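Local atomic coordinates of acetylglutamate kinase (PDB entry 3L86), a protein that probably catalyses the ATP-dependent phosphorylation of N-acetyl-L-glutamate, the second step of the route from glutamate to N-acetylornithine in arginine biosynthesis. Residues 71-76 and 117-122. Sequence-based numbering, arbitrary orientation.
With NLG (N-acetyl-L-glutamate), chain C.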
ATOM      1  N   ILE A  71      -0.050  -7.867  -4.225  1.00  6.49           N
ATOM      2  CA  ILE A  71       0.823  -7.097  -3.341  1.00  5.54           C
ATOM      3  C   ILE A  71       1.016  -5.635  -3.853  1.00  5.59           C
ATOM      4  O   ILE A  71       1.321  -5.394  -5.054  1.00  6.45           O
ATOM      5  CB  ILE A  71       2.218  -7.785  -3.129  1.00  5.41           C
ATOM      6  CG1 ILE A  71       2.102  -9.039  -2.239  1.00  5.08           C
ATOM      7  CG2 ILE A  71       3.331  -6.778  -2.529  1.00  7.45           C
ATOM      8  CD1 ILE A  71       3.393  -9.921  -2.245  1.00  3.47           C
ATOM      9  N   VAL A  72       0.762  -4.674  -2.955  1.00  5.41           N
ATOM     10  CA  VAL A  72       0.983  -3.228  -3.144  1.00  5.09           C
ATOM     11  C   VAL A  72       2.065  -2.872  -2.096  1.00  6.12           C
ATOM     12  O   VAL A  72       2.135  -3.517  -1.050  1.00  3.87           O
ATOM     13  CB  VAL A  72      -0.321  -2.416  -2.888  1.00  5.89           C
ATOM     14  CG1 VAL A  72      -0.073  -0.863  -2.849  1.00  5.22           C
ATOM     15  CG2 VAL A  72      -1.460  -2.857  -3.937  1.00  6.79           C
ATOM     16  N   HIS A  73       2.961  -1.938  -2.448  1.00  5.45           N
ATOM     17  CA  HIS A  73       4.018  -1.483  -1.573  1.00  5.16           C
ATOM     18  C   HIS A  73       4.303   0.036  -1.743  1.00  7.12           C
ATOM     19  O   HIS A  73       4.077   0.635  -2.871  1.00  7.24           O
ATOM     20  CB  HIS A  73       5.305  -2.305  -1.771  1.00  5.02           C
ATOM     21  CG  HIS A  73       6.088  -1.955  -3.003  1.00  5.58           C
ATOM     22  ND1 HIS A  73       6.968  -0.875  -3.051  1.00  7.44           N
ATOM     23  CD2 HIS A  73       6.182  -2.579  -4.203  1.00  3.34           C
ATOM     24  CE1 HIS A  73       7.534  -0.834  -4.249  1.00  3.21           C
ATOM     25  NE2 HIS A  73       7.097  -1.872  -4.955  1.00  5.52           N
ATOM     26  N   GLY A  74       4.771   0.651  -0.652  1.00  6.77           N
ATOM     27  CA  GLY A  74       5.298   2.044  -0.677  1.00  7.57           C
ATOM     28  C   GLY A  74       6.816   2.092  -0.487  1.00  8.88           C
ATOM     29  O   GLY A  74       7.565   1.196  -0.980  1.00  8.73           O
ATOM     30  N   GLY A  75       7.299   3.116   0.221  1.00  9.45           N
ATOM     31  CA  GLY A  75       8.750   3.321   0.377  1.00  9.70           C
ATOM     32  C   GLY A  75       9.182   4.676   0.945  1.00 10.43           C
ATOM     33  O   GLY A  75      10.268   5.167   0.628  1.00 10.85           O
ATOM     34  N   GLY A  76       8.357   5.296   1.783  1.00 10.95           N
ATOM     35  CA  GLY A  76       8.698   6.634   2.339  1.00 11.68           C
ATOM     36  C   GLY A  76      10.127   6.767   2.903  1.00 12.89           C
ATOM     37  O   GLY A  76      10.873   7.698   2.590  1.00 11.93           O
ATOM     38  N   LYS A 117      12.282  -4.159  -6.444  1.00  7.99           N
ATOM     39  CA  LYS A 117      13.170  -5.236  -6.954  1.00  8.22           C
ATOM     40  C   LYS A 117      13.617  -6.210  -5.837  1.00  8.54           C
ATOM     41  O   LYS A 117      13.632  -7.443  -6.034  1.00  5.84           O
ATOM     42  CB  LYS A 117      14.392  -4.649  -7.707  1.00  9.55           C
ATOM     43  CG  LYS A 117      15.371  -5.702  -8.301  1.00  9.75           C
ATOM     44  CD  LYS A 117      14.788  -6.363  -9.520  1.00 13.54           C
ATOM     45  CE  LYS A 117      15.794  -7.459 -10.134  1.00 18.30           C
ATOM     46  NZ  LYS A 117      16.897  -6.800 -10.861  1.00 21.35           N
ATOM     47  N   ASN A 118      13.952  -5.658  -4.664  1.00  8.09           N
ATOM     48  CA  ASN A 118      14.221  -6.498  -3.469  1.00 10.59           C
ATOM     49  C   ASN A 118      13.032  -7.424  -3.020  1.00 10.44           C
ATOM     50  O   ASN A 118      13.240  -8.604  -2.672  1.00  9.96           O
ATOM     51  CB  ASN A 118      14.649  -5.603  -2.275  1.00 10.11           C
ATOM     52  CG  ASN A 118      14.985  -6.424  -0.997  1.00 13.60           C
ATOM     53  OD1 ASN A 118      15.972  -7.152  -0.978  1.00 12.13           O
ATOM     54  ND2 ASN A 118      14.183  -6.268   0.079  1.00 14.75           N
ATOM     55  N   LEU A 119      11.801  -6.878  -3.003  1.00 10.96           N
ATOM     56  CA  LEU A 119      10.587  -7.654  -2.734  1.00  9.94           C
ATOM     57  C   LEU A 119      10.481  -8.836  -3.675  1.00 10.20           C
ATOM     58  O   LEU A 119      10.306  -9.957  -3.215  1.00 10.33           O
ATOM     59  CB  LEU A 119       9.306  -6.855  -2.995  1.00 10.47           C
ATOM     60  CG  LEU A 119       8.612  -6.161  -1.860  1.00 16.03           C
ATOM     61  CD1 LEU A 119       9.623  -5.158  -1.378  1.00 22.44           C
ATOM     62  CD2 LEU A 119       7.298  -5.464  -2.291  1.00 11.27           C
ATOM     63  N   GLN A 120      10.541  -8.576  -4.989  1.00  9.18           N
ATOM     64  CA  GLN A 120      10.483  -9.649  -5.961  1.00  9.98           C
ATOM     65  C   GLN A 120      11.590 -10.703  -5.784  1.00 11.17           C
ATOM     66  O   GLN A 120      11.310 -11.916  -5.868  1.00 11.10           O
ATOM     67  CB  GLN A 120      10.450  -9.077  -7.384  1.00 10.40           C
ATOM     68  CG  GLN A 120      10.643 -10.126  -8.481  1.00 11.51           C
ATOM     69  CD  GLN A 120      10.822  -9.537  -9.887  1.00 13.04           C
ATOM     70  OE1 GLN A 120       9.881  -9.093 -10.515  1.00 10.33           O
ATOM     71  NE2 GLN A 120      12.044  -9.604 -10.400  1.00  9.46           N
ATOM     72  N   GLU A 121      12.831 -10.267  -5.501  1.00 10.89           N
ATOM     73  CA  GLU A 121      13.940 -11.222  -5.313  1.00 12.38           C
ATOM     74  C   GLU A 121      13.746 -12.095  -4.020  1.00 12.47           C
ATOM     75  O   GLU A 121      13.922 -13.305  -4.069  1.00 13.53           O
ATOM     76  CB  GLU A 121      15.330 -10.529  -5.343  1.00 12.65           C
ATOM     77  CG  GLU A 121      15.610  -9.730  -6.642  1.00 14.17           C
ATOM     78  CD  GLU A 121      16.809  -8.756  -6.566  1.00 21.90           C
ATOM     79  OE1 GLU A 121      17.157  -8.203  -5.481  1.00 23.76           O
ATOM     80  OE2 GLU A 121      17.397  -8.482  -7.642  1.00 26.57           O
ATOM     81  N   LYS A 122      13.408 -11.504  -2.878  1.00 12.04           N
ATOM     82  CA  LYS A 122      13.173 -12.309  -1.647  1.00 11.13           C
ATOM     83  C   LYS A 122      12.055 -13.350  -1.817  1.00 11.65           C
ATOM     84  O   LYS A 122      12.181 -14.527  -1.341  1.00 11.71           O
ATOM     85  CB  LYS A 122      12.857 -11.420  -0.430  1.00 11.77           C
ATOM     86  CG  LYS A 122      13.978 -10.501   0.056  1.00 14.00           C
ATOM     87  CD  LYS A 122      14.993 -11.308   0.856  1.00 20.63           C
ATOM     88  CE  LYS A 122      16.036 -10.406   1.491  1.00 23.68           C
ATOM     89  NZ  LYS A 122      17.199 -10.195   0.617  1.00 25.75           N
TER
HETATM   90  CA  NLG C 247       3.855   8.627  -0.792  1.00 10.85           C
HETATM   91  C   NLG C 247       3.090   9.820  -0.892  1.00 11.88           C
HETATM   92  OXT NLG C 247       3.041  10.712  -0.038  1.00 10.26           O
HETATM   93  O   NLG C 247       2.284  10.227  -1.644  1.00 16.79           O
HETATM   94  CB  NLG C 247       4.264   7.330  -1.513  1.00  9.78           C
HETATM   95  CG  NLG C 247       5.078   6.191  -0.771  1.00 11.37           C
HETATM   96  CD  NLG C 247       4.569   5.435   0.529  1.00 12.44           C
HETATM   97  OE1 NLG C 247       3.409   5.542   0.805  1.00 10.49           O
HETATM   98  OE2 NLG C 247       5.294   4.774   1.291  1.00 10.57           O
HETATM   99  C7  NLG C 247       5.952   9.150   0.123  1.00  7.75           C
HETATM  100  C8  NLG C 247       6.659   8.919   1.075  1.00  2.00           C
HETATM  101  O7  NLG C 247       6.202   9.845  -0.832  1.00 11.42           O
HETATM  102  N2  NLG C 247       4.779   8.652   0.042  1.00 13.50           N
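A chi1 of 77° sets CG of His73 between its own backbone N and carbonyl carbon, and a chi1 of -72° at Ile71 leaves CG2 anti to the backbone N; both groups thereby meet one methyl of Leu119. That methyl, CD2, comes obliquely against the imidazole, 3.6 Å from His73 CD2, and also rests against CB and CG of the same residue. Ile71 adds a looser apolar contact, its CG2 lying 4.2 Å from Leu119 CD2. The joint is small, and all three residues are buried. Between the two segments it is made by side chains alone, with the closest alpha carbons, those of His73 and Leu119, still 9.1 Å apart.

A polar bond at ND1 also holds the imidazole. His73 ND1 donates to Gly74 O at 3.0 Å, nearly straight at 173°, with the acceptor in the ring plane and the hydrogen directed at a carbonyl lone pair. This bond fixes the rotation of the ring and ties it to the start of the glycine loop. Just beyond, one oxygen of the side-chain carboxylate of N-acetylglutamate receives two backbone N-H groups: Gly75 N reaches OE2 at 2.8 Å, and Gly76 N reaches it at 3.1 Å along a more bent path. Gly74 CA lies 3.4 Å from the same oxygen, leaving little room there for a side chain.

Ile176 of the neighbouring parallel strand 174-182 touches both His73 and Leu119, and Val115 of helix 101-125 also packs on the histidine. The arrangement thus joins helix 101-125 to the central sheet of the amino acid kinase fold, where strand 68-73 runs into the glycine-rich loop that binds the side-chain carboxylate of the substrate and Gly75 occupies the N-cap position of helix 76-85.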